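Local coordinates for T9SS C-terminal target domain-containing protein (Bacteroides cellulosilyticus, PDB 5JVK) that probably hydrolyses O-glycosidic bonds in carbohydrates, as expected of a glycoside hydrolase of family 39, at residues Asp350-Ala358 with Lys402-Val411; Ala227-Pro235 with Ala268-Ala276. All blocks are in the same frame, centred on the assembly; numbering follows the deposited sequence.

Interaction 1 of 2, residues Asp350-Ala358 with Lys402-Val411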
loop_
_atom_site.group_PDB
_atom_site.type_symbol
_atom_site.label_atom_id
_atom_site.label_comp_id
_atom_site.label_asym_id
_atom_site.label_seq_id
_atom_site.Cartn_x
_atom_site.Cartn_y
_atom_site.Cartn_z
ATOM N N ASP A 350 14.951 5.480 4.100
ATOM C CA ASP A 350 13.579 5.513 4.628
ATOM C C ASP A 350 12.770 6.652 4.002
ATOM O O ASP A 350 11.597 6.479 3.684
ATOM C CB ASP A 350 13.573 5.689 6.158
ATOM C CG ASP A 350 13.824 4.390 6.921
ATOM O OD1 ASP A 350 13.708 3.288 6.341
ATOM O OD2 ASP A 350 14.125 4.488 8.134
ATOM N N ILE A 351 13.406 7.808 3.834
ATOM C CA ILE A 351 12.736 8.988 3.296
ATOM C C ILE A 351 12.430 8.846 1.796
ATOM O O ILE A 351 11.437 9.401 1.315
ATOM C CB ILE A 351 13.536 10.286 3.608
ATOM C CG1 ILE A 351 12.626 11.511 3.540
ATOM C CG2 ILE A 351 14.741 10.457 2.687
ATOM C CD1 ILE A 351 11.584 11.583 4.642
ATOM N N GLU A 352 13.272 8.103 1.073
ATOM C CA GLU A 352 13.002 7.767 -0.331
ATOM C C GLU A 352 11.784 6.846 -0.457
ATOM O O GLU A 352 10.912 7.086 -1.293
ATOM C CB GLU A 352 14.233 7.142 -1.001
ATOM C CG GLU A 352 15.349 8.148 -1.272
ATOM C CD GLU A 352 16.650 7.524 -1.765
ATOM O OE1 GLU A 352 16.855 6.299 -1.607
ATOM O OE2 GLU A 352 17.490 8.274 -2.309
ATOM N N GLN A 353 11.726 5.816 0.390
ATOM C CA GLN A 353 10.572 4.906 0.457
ATOM C C GLN A 353 9.263 5.675 0.686
ATOM O O GLN A 353 8.248 5.387 0.047
ATOM C CB GLN A 353 10.756 3.859 1.570
ATOM C CG GLN A 353 9.768 2.693 1.505
ATOM C CD GLN A 353 9.577 1.950 2.826
ATOM O OE1 GLN A 353 9.651 2.534 3.909
ATOM N NE2 GLN A 353 9.297 0.650 2.738
ATOM N N ALA A 354 9.300 6.646 1.596
ATOM C CA ALA A 354 8.150 7.501 1.876
ATOM C C ALA A 354 7.792 8.363 0.669
ATOM O O ALA A 354 6.638 8.388 0.240
ATOM C CB ALA A 354 8.433 8.378 3.085
ATOM N N ALA A 355 8.790 9.053 0.125
ATOM C CA ALA A 355 8.607 9.888 -1.064
ATOM C C ALA A 355 8.006 9.104 -2.233
ATOM O O ALA A 355 7.070 9.574 -2.877
ATOM C CB ALA A 355 9.932 10.519 -1.477
ATOM N N TYR A 356 8.532 7.907 -2.484
ATOM C CA TYR A 356 8.084 7.087 -3.613
ATOM C C TYR A 356 6.699 6.483 -3.398
ATOM O O TYR A 356 5.981 6.243 -4.370
ATOM C CB TYR A 356 9.106 5.988 -3.943
ATOM C CG TYR A 356 10.497 6.477 -4.341
ATOM C CD1 TYR A 356 10.741 7.809 -4.720
ATOM C CD2 TYR A 356 11.573 5.591 -4.370
ATOM C CE1 TYR A 356 12.011 8.232 -5.084
ATOM C CE2 TYR A 356 12.844 6.012 -4.741
ATOM C CZ TYR A 356 13.056 7.333 -5.094
ATOM O OH TYR A 356 14.312 7.761 -5.462
ATOM N N LEU A 357 6.324 6.244 -2.141
ATOM C CA LEU A 357 4.965 5.798 -1.817
ATOM C C LEU A 357 3.941 6.865 -2.203
ATOM O O LEU A 357 2.977 6.571 -2.904
ATOM C CB LEU A 357 4.836 5.462 -0.328
ATOM C CG LEU A 357 3.517 4.811 0.131
ATOM C CD1 LEU A 357 3.773 3.858 1.289
ATOM C CD2 LEU A 357 2.449 5.828 0.524
ATOM N N ALA A 358 4.155 8.093 -1.740
ATOM C CA ALA A 358 3.261 9.208 -2.058
ATOM C C ALA A 358 3.195 9.450 -3.559
ATOM O O ALA A 358 2.112 9.630 -4.116
ATOM C CB ALA A 358 3.716 10.475 -1.350
ATOM N N LYS A 402 7.624 3.744 10.325
ATOM C CA LYS A 402 8.684 4.331 9.507
ATOM C C LYS A 402 8.101 5.577 8.825
ATOM O O LYS A 402 6.878 5.759 8.838
ATOM C CB LYS A 402 9.175 3.313 8.476
ATOM C CG LYS A 402 9.826 2.077 9.092
ATOM C CD LYS A 402 9.859 0.905 8.125
ATOM C CE LYS A 402 10.718 1.203 6.908
ATOM N NZ LYS A 402 10.853 0.025 6.011
ATOM N N PRO A 403 8.958 6.448 8.244
ATOM C CA PRO A 403 8.454 7.642 7.538
ATOM C C PRO A 403 7.407 7.369 6.446
ATOM O O PRO A 403 6.528 8.204 6.227
ATOM C CB PRO A 403 9.720 8.236 6.917
ATOM C CG PRO A 403 10.804 7.837 7.849
ATOM C CD PRO A 403 10.433 6.460 8.326
ATOM N N SER A 404 7.506 6.217 5.781
ATOM C CA SER A 404 6.555 5.820 4.743
ATOM C C SER A 404 5.115 5.694 5.239
ATOM O O SER A 404 4.173 5.918 4.471
ATOM C CB SER A 404 6.999 4.514 4.080
ATOM O OG SER A 404 7.170 3.491 5.039
ATOM N N TYR A 405 4.947 5.334 6.512
ATOM C CA TYR A 405 3.628 5.313 7.138
ATOM C C TYR A 405 3.007 6.708 7.153
ATOM O O TYR A 405 1.850 6.880 6.767
ATOM C CB TYR A 405 3.702 4.770 8.568
ATOM C CG TYR A 405 2.341 4.599 9.190
ATOM C CD1 TYR A 405 1.685 5.677 9.789
ATOM C CD2 TYR A 405 1.690 3.370 9.155
ATOM C CE1 TYR A 405 0.425 5.530 10.342
ATOM C CE2 TYR A 405 0.432 3.213 9.713
ATOM C CZ TYR A 405 -0.197 4.297 10.303
ATOM O OH TYR A 405 -1.443 4.145 10.849
ATOM N N GLN A 406 3.779 7.686 7.623
ATOM C CA GLN A 406 3.342 9.082 7.678
ATOM C C GLN A 406 2.962 9.581 6.285
ATOM O O GLN A 406 1.919 10.211 6.112
ATOM C CB GLN A 406 4.454 9.970 8.251
ATOM C CG GLN A 406 4.032 11.401 8.571
ATOM C CD GLN A 406 3.310 11.544 9.902
ATOM O OE1 GLN A 406 3.434 10.703 10.792
ATOM N NE2 GLN A 406 2.558 12.631 10.044
ATOM N N ALA A 407 3.818 9.297 5.306
ATOM C CA ALA A 407 3.575 9.685 3.911
ATOM C C ALA A 407 2.289 9.085 3.343
ATOM O O ALA A 407 1.583 9.753 2.594
ATOM C CB ALA A 407 4.763 9.302 3.040
ATOM N N ALA A 408 1.995 7.836 3.707
ATOM C CA ALA A 408 0.765 7.156 3.284
ATOM C C ALA A 408 -0.498 7.807 3.859
ATOM O O ALA A 408 -1.470 8.035 3.137
ATOM C CB ALA A 408 0.814 5.684 3.672
ATOM N N ALA A 409 -0.479 8.094 5.157
ATOM C CA ALA A 409 -1.612 8.741 5.826
ATOM C C ALA A 409 -1.883 10.133 5.259
ATOM O O ALA A 409 -3.041 10.495 5.013
ATOM C CB ALA A 409 -1.370 8.821 7.326
ATOM N N VAL A 410 -0.816 10.898 5.038
ATOM C CA VAL A 410 -0.940 12.266 4.536
ATOM C C VAL A 410 -1.423 12.270 3.080
ATOM O O VAL A 410 -2.364 12.999 2.752
ATOM C CB VAL A 410 0.380 13.060 4.697
ATOM C CG1 VAL A 410 0.287 14.430 4.031
ATOM C CG2 VAL A 410 0.731 13.216 6.173
ATOM N N VAL A 411 -0.807 11.454 2.221
ATOM C CA VAL A 411 -1.206 11.399 0.805
ATOM C C VAL A 411 -2.639 10.871 0.625
ATOM O O VAL A 411 -3.349 11.309 -0.279
ATOM C CB VAL A 411 -0.188 10.616 -0.075
ATOM C CG1 VAL A 411 -0.298 9.109 0.121
ATOM C CG2 VAL A 411 -0.359 10.982 -1.544
HETATM O O HOH W 1 9.994 4.862 5.470
#

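Interaction 2 of 2, residues Ala227-Pro235 with Ala268-Ala276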
loop_
_atom_site.group_PDB
_atom_site.type_symbol
_atom_site.label_atom_id
_atom_site.label_comp_id
_atom_site.label_asym_id
_atom_site.label_seq_id
_atom_site.Cartn_x
_atom_site.Cartn_y
_atom_site.Cartn_z
ATOM N N ALA A 227 4.867 -21.103 -14.461
ATOM C CA ALA A 227 3.759 -21.497 -15.346
ATOM C C ALA A 227 3.670 -20.611 -16.591
ATOM O O ALA A 227 3.599 -19.385 -16.479
ATOM C CB ALA A 227 2.442 -21.453 -14.586
ATOM N N ASP A 228 3.669 -21.238 -17.769
ATOM C CA ASP A 228 3.484 -20.533 -19.044
ATOM C C ASP A 228 2.047 -19.986 -19.133
ATOM O O ASP A 228 1.105 -20.685 -18.752
ATOM C CB ASP A 228 3.760 -21.477 -20.225
ATOM C CG ASP A 228 3.630 -20.788 -21.578
ATOM O OD1 ASP A 228 4.551 -20.040 -21.960
ATOM O OD2 ASP A 228 2.607 -20.999 -22.265
ATOM N N PRO A 229 1.878 -18.735 -19.618
ATOM C CA PRO A 229 0.539 -18.152 -19.780
ATOM C C PRO A 229 -0.455 -18.997 -20.595
ATOM O O PRO A 229 -1.578 -19.226 -20.139
ATOM C CB PRO A 229 0.823 -16.827 -20.494
ATOM C CG PRO A 229 2.180 -16.441 -20.030
ATOM C CD PRO A 229 2.935 -17.723 -19.827
ATOM N N VAL A 230 -0.040 -19.458 -21.773
ATOM C CA VAL A 230 -0.941 -20.154 -22.700
ATOM C C VAL A 230 -1.025 -21.658 -22.421
ATOM O O VAL A 230 -2.120 -22.218 -22.381
ATOM C CB VAL A 230 -0.530 -19.908 -24.172
ATOM C CG1 VAL A 230 -1.477 -20.624 -25.135
ATOM C CG2 VAL A 230 -0.500 -18.411 -24.465
ATOM N N LYS A 231 0.125 -22.304 -22.236
ATOM C CA LYS A 231 0.196 -23.770 -22.117
ATOM C C LYS A 231 -0.133 -24.319 -20.728
ATOM O O LYS A 231 -0.650 -25.430 -20.627
ATOM C CB LYS A 231 1.575 -24.282 -22.552
ATOM C CG LYS A 231 1.872 -24.067 -24.028
ATOM C CD LYS A 231 3.268 -24.540 -24.393
ATOM C CE LYS A 231 3.608 -24.184 -25.832
ATOM N NZ LYS A 231 4.988 -24.601 -26.200
ATOM N N ASP A 232 0.187 -23.568 -19.672
ATOM C CA ASP A 232 -0.035 -24.017 -18.284
ATOM C C ASP A 232 -1.165 -23.269 -17.579
ATOM O O ASP A 232 -2.081 -23.898 -17.041
ATOM C CB ASP A 232 1.255 -23.891 -17.462
ATOM C CG ASP A 232 2.387 -24.765 -17.992
ATOM O OD1 ASP A 232 2.117 -25.830 -18.587
ATOM O OD2 ASP A 232 3.560 -24.383 -17.801
ATOM N N TYR A 233 -1.101 -21.939 -17.580
ATOM C CA TYR A 233 -2.042 -21.118 -16.807
ATOM C C TYR A 233 -3.460 -21.101 -17.390
ATOM O O TYR A 233 -4.427 -21.293 -16.654
ATOM C CB TYR A 233 -1.522 -19.682 -16.655
ATOM C CG TYR A 233 -2.236 -18.898 -15.574
ATOM C CD1 TYR A 233 -1.695 -18.784 -14.291
ATOM C CD2 TYR A 233 -3.460 -18.277 -15.829
ATOM C CE1 TYR A 233 -2.351 -18.071 -13.298
ATOM C CE2 TYR A 233 -4.124 -17.569 -14.843
ATOM C CZ TYR A 233 -3.568 -17.471 -13.582
ATOM O OH TYR A 233 -4.223 -16.755 -12.612
ATOM N N LEU A 234 -3.584 -20.862 -18.693
ATOM C CA LEU A 234 -4.904 -20.733 -19.330
ATOM C C LEU A 234 -5.788 -21.996 -19.216
ATOM O O LEU A 234 -6.994 -21.868 -19.006
ATOM C CB LEU A 234 -4.768 -20.268 -20.792
ATOM C CG LEU A 234 -6.042 -20.003 -21.609
ATOM C CD1 LEU A 234 -7.011 -19.076 -20.885
ATOM C CD2 LEU A 234 -5.673 -19.418 -22.963
ATOM N N PRO A 235 -5.201 -23.207 -19.350
ATOM C CA PRO A 235 -5.964 -24.424 -19.047
ATOM C C PRO A 235 -6.559 -24.467 -17.639
ATOM O O PRO A 235 -7.736 -24.795 -17.490
ATOM C CB PRO A 235 -4.925 -25.532 -19.221
ATOM C CG PRO A 235 -4.050 -25.022 -20.306
ATOM C CD PRO A 235 -3.994 -23.526 -20.138
ATOM N N ALA A 268 3.361 -9.051 -20.399
ATOM C CA ALA A 268 3.995 -10.348 -20.652
ATOM C C ALA A 268 3.089 -11.542 -20.338
ATOM O O ALA A 268 3.265 -12.605 -20.931
ATOM C CB ALA A 268 5.307 -10.462 -19.888
ATOM N N PHE A 269 2.141 -11.376 -19.412
ATOM C CA PHE A 269 1.153 -12.421 -19.107
ATOM C C PHE A 269 -0.097 -12.290 -19.973
ATOM O O PHE A 269 -0.546 -13.271 -20.568
ATOM C CB PHE A 269 0.743 -12.402 -17.629
ATOM C CG PHE A 269 -0.445 -13.280 -17.322
ATOM C CD1 PHE A 269 -0.281 -14.643 -17.087
ATOM C CD2 PHE A 269 -1.736 -12.749 -17.294
ATOM C CE1 PHE A 269 -1.379 -15.455 -16.821
ATOM C CE2 PHE A 269 -2.834 -13.557 -17.029
ATOM C CZ PHE A 269 -2.657 -14.911 -16.792
ATOM N N ILE A 270 -0.668 -11.089 -20.016
ATOM C CA ILE A 270 -1.981 -10.872 -20.635
ATOM C C ILE A 270 -1.969 -10.995 -22.165
ATOM O O ILE A 270 -2.898 -11.565 -22.734
ATOM C CB ILE A 270 -2.629 -9.532 -20.172
ATOM C CG1 ILE A 270 -4.141 -9.520 -20.443
ATOM C CG2 ILE A 270 -1.968 -8.321 -20.819
ATOM C CD1 ILE A 270 -4.938 -10.497 -19.604
ATOM N N ILE A 271 -0.925 -10.486 -22.822
ATOM C CA ILE A 271 -0.868 -10.485 -24.296
ATOM C C ILE A 271 -0.875 -11.908 -24.903
ATOM O O ILE A 271 -1.629 -12.153 -25.845
ATOM C CB ILE A 271 0.306 -9.617 -24.841
ATOM C CG1 ILE A 271 0.050 -8.134 -24.524
ATOM C CG2 ILE A 271 0.492 -9.812 -26.348
ATOM C CD1 ILE A 271 1.223 -7.216 -24.806
ATOM N N PRO A 272 -0.045 -12.838 -24.377
ATOM C CA PRO A 272 -0.157 -14.237 -24.830
ATOM C C PRO A 272 -1.538 -14.868 -24.608
ATOM O O PRO A 272 -1.995 -15.650 -25.443
ATOM C CB PRO A 272 0.889 -14.972 -23.984
ATOM C CG PRO A 272 1.879 -13.938 -23.597
ATOM C CD PRO A 272 1.158 -12.622 -23.549
ATOM N N VAL A 273 -2.179 -14.524 -23.490
ATOM C CA VAL A 273 -3.501 -15.050 -23.136
ATOM C C VAL A 273 -4.579 -14.500 -24.074
ATOM O O VAL A 273 -5.476 -15.241 -24.481
ATOM C CB VAL A 273 -3.856 -14.749 -21.655
ATOM C CG1 VAL A 273 -5.296 -15.139 -21.329
ATOM C CG2 VAL A 273 -2.897 -15.472 -20.712
ATOM N N LEU A 274 -4.493 -13.213 -24.410
ATOM C CA LEU A 274 -5.436 -12.587 -25.344
ATOM C C LEU A 274 -5.265 -13.113 -26.771
ATOM O O LEU A 274 -6.255 -13.399 -27.449
ATOM C CB LEU A 274 -5.293 -11.060 -25.332
ATOM C CG LEU A 274 -5.638 -10.341 -24.020
ATOM C CD1 LEU A 274 -5.173 -8.895 -24.076
ATOM C CD2 LEU A 274 -7.126 -10.412 -23.705
ATOM N N ASP A 275 -4.012 -13.243 -27.213
ATOM C CA ASP A 275 -3.697 -13.785 -28.546
ATOM C C ASP A 275 -4.122 -15.249 -28.724
ATOM O O ASP A 275 -4.350 -15.685 -29.853
ATOM C CB ASP A 275 -2.198 -13.629 -28.869
ATOM C CG ASP A 275 -1.779 -12.169 -29.089
ATOM O OD1 ASP A 275 -2.648 -11.268 -29.151
ATOM O OD2 ASP A 275 -0.559 -11.925 -29.204
ATOM N N ALA A 276 -4.233 -15.992 -27.618
ATOM C CA ALA A 276 -4.785 -17.357 -27.617
ATOM C C ALA A 276 -6.306 -17.421 -27.348
ATOM O O ALA A 276 -6.814 -18.473 -26.957
ATOM C CB ALA A 276 -4.037 -18.209 -26.598
#

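Interaction 1 of 2, residues Asp350-Ala358 with Lys402-Val411
Asp350 and Pro403 meet where two neighbouring helices of a (beta/alpha)8 barrel begin, a worked example of how small residues let helices lie close. Helices 350-366 and 403-415 follow barrel strands 335-341 and 373-375, and their facing segments run nearly parallel, at 20°, with axes 7.8 Å apart. Asp350 CB rests on the proline ring, 3.9 Å from Pro403 CG. The Asp350 and Lys402 side chains cross at about a right angle, but Asp350 OD1 and Lys402 NZ remain 4.3 Å apart, and both bond to Ser345 OG. Ile351 starts away from the other helix, yet its CD1 comes loosely to Pro403 CB. A turn after Asp350, Gln353 has CG anti to its backbone N (chi1 -167°), and its extended chain delivers the amide to Ser404. There Ser404 OG donates to Gln353 OE1 over 2.9 Å, from above the carbonyl plane (63° out of it) rather than along a lone pair. A bridging water donates to that same OE1 and to Asp350 O while accepting from Ser404 N, so it supplies a partner for an N-H of the first helical turn. Gln353 NE2 holds Trp343 O and Gly393 O, which should help fix the amide's rotation. Ala354 is the point of nearest backbone approach: its CA lies 3.7 Å from Ser404 CA, and its methyl sits against the Ser404 backbone, with Ala407 CB 3.8 Å from Ala354 CB. Leu357 then acts as a knob in a hole made by Ser404, Ala407, Ala408 and Val411, its CD2 pressed to 3.5 Å from Ala408 CA while CD1 reaches toward Ser404 O. At Ala358 the contact ends with Val411 CG2 lying 3.8 Å from Ala358 O.

Interaction 2 of 2, residues Ala227-Pro235 with Ala268-Ala276
Tyr233 and Phe269 form the aromatic part of this contact, a T-shaped pair in which the phenylalanine edge is directed at the tyrosine face. The planes stand at 86° with centroids 5.0 Å apart, and Phe269 CE1 and CZ do the touching, CZ at 3.6 Å from Tyr233 CD2. Both rings have CG anti to the backbone N (chi1 -164° in Tyr233), which turns them toward Ser255 on strand 252-255; Tyr233 OH is anchored on Leu220 O.

The aliphatic contacts lie beside the ring pair. Pro229 CB settles among Phe269, Pro272 and Val273, 4.0 Å from Val273 CG2. The two methyls of Val230 divide the work: CG2 presses on Pro272, 3.3 Å from its O, while CG1 meets Ala276 CB at 3.8 Å. Leu234 completes the patch against Val273 and Ala276.

No hydrogen bond spans the two segments; the polar bonds instead shape the start of helix 229-247. Asp228 is its N-cap, its OD2 taking an almost straight bond from Lys231 N (2.8 Å) and a weak one from Val230 N. Asp228 O accepts from both Asp232 N and Tyr233 N, marking a pi-type turn.

Helical segments 229-235 and 270-275 cross at 82° and join the connections that follow strands 217-220 and 252-255, as consecutive beta-alpha units do around a (beta/alpha)8 barrel.

How the interactions relate
Both contacts belong to the same eight-stranded parallel barrel, yet they sit far apart on it: their centres are 36 Å from each other and their nearest atoms about 22 Å. Along the chain they come in series. Interaction 2 joins the connections after strands 217-220 and 252-255, and closes before interaction 1 joins the helix after strand 335-341 to the one following the last strand, 373-375. Interaction 1 lies about 10 Å from the chain centre: strands 69-78 and 83-94 of the N-terminal sheet lie against helix 403-415, and strand 494-498 of the C-terminal sheet touches both helices. Interaction 2 is peripheral, about 28 Å out. Helices that follow adjacent strands thus pack locally, by different means.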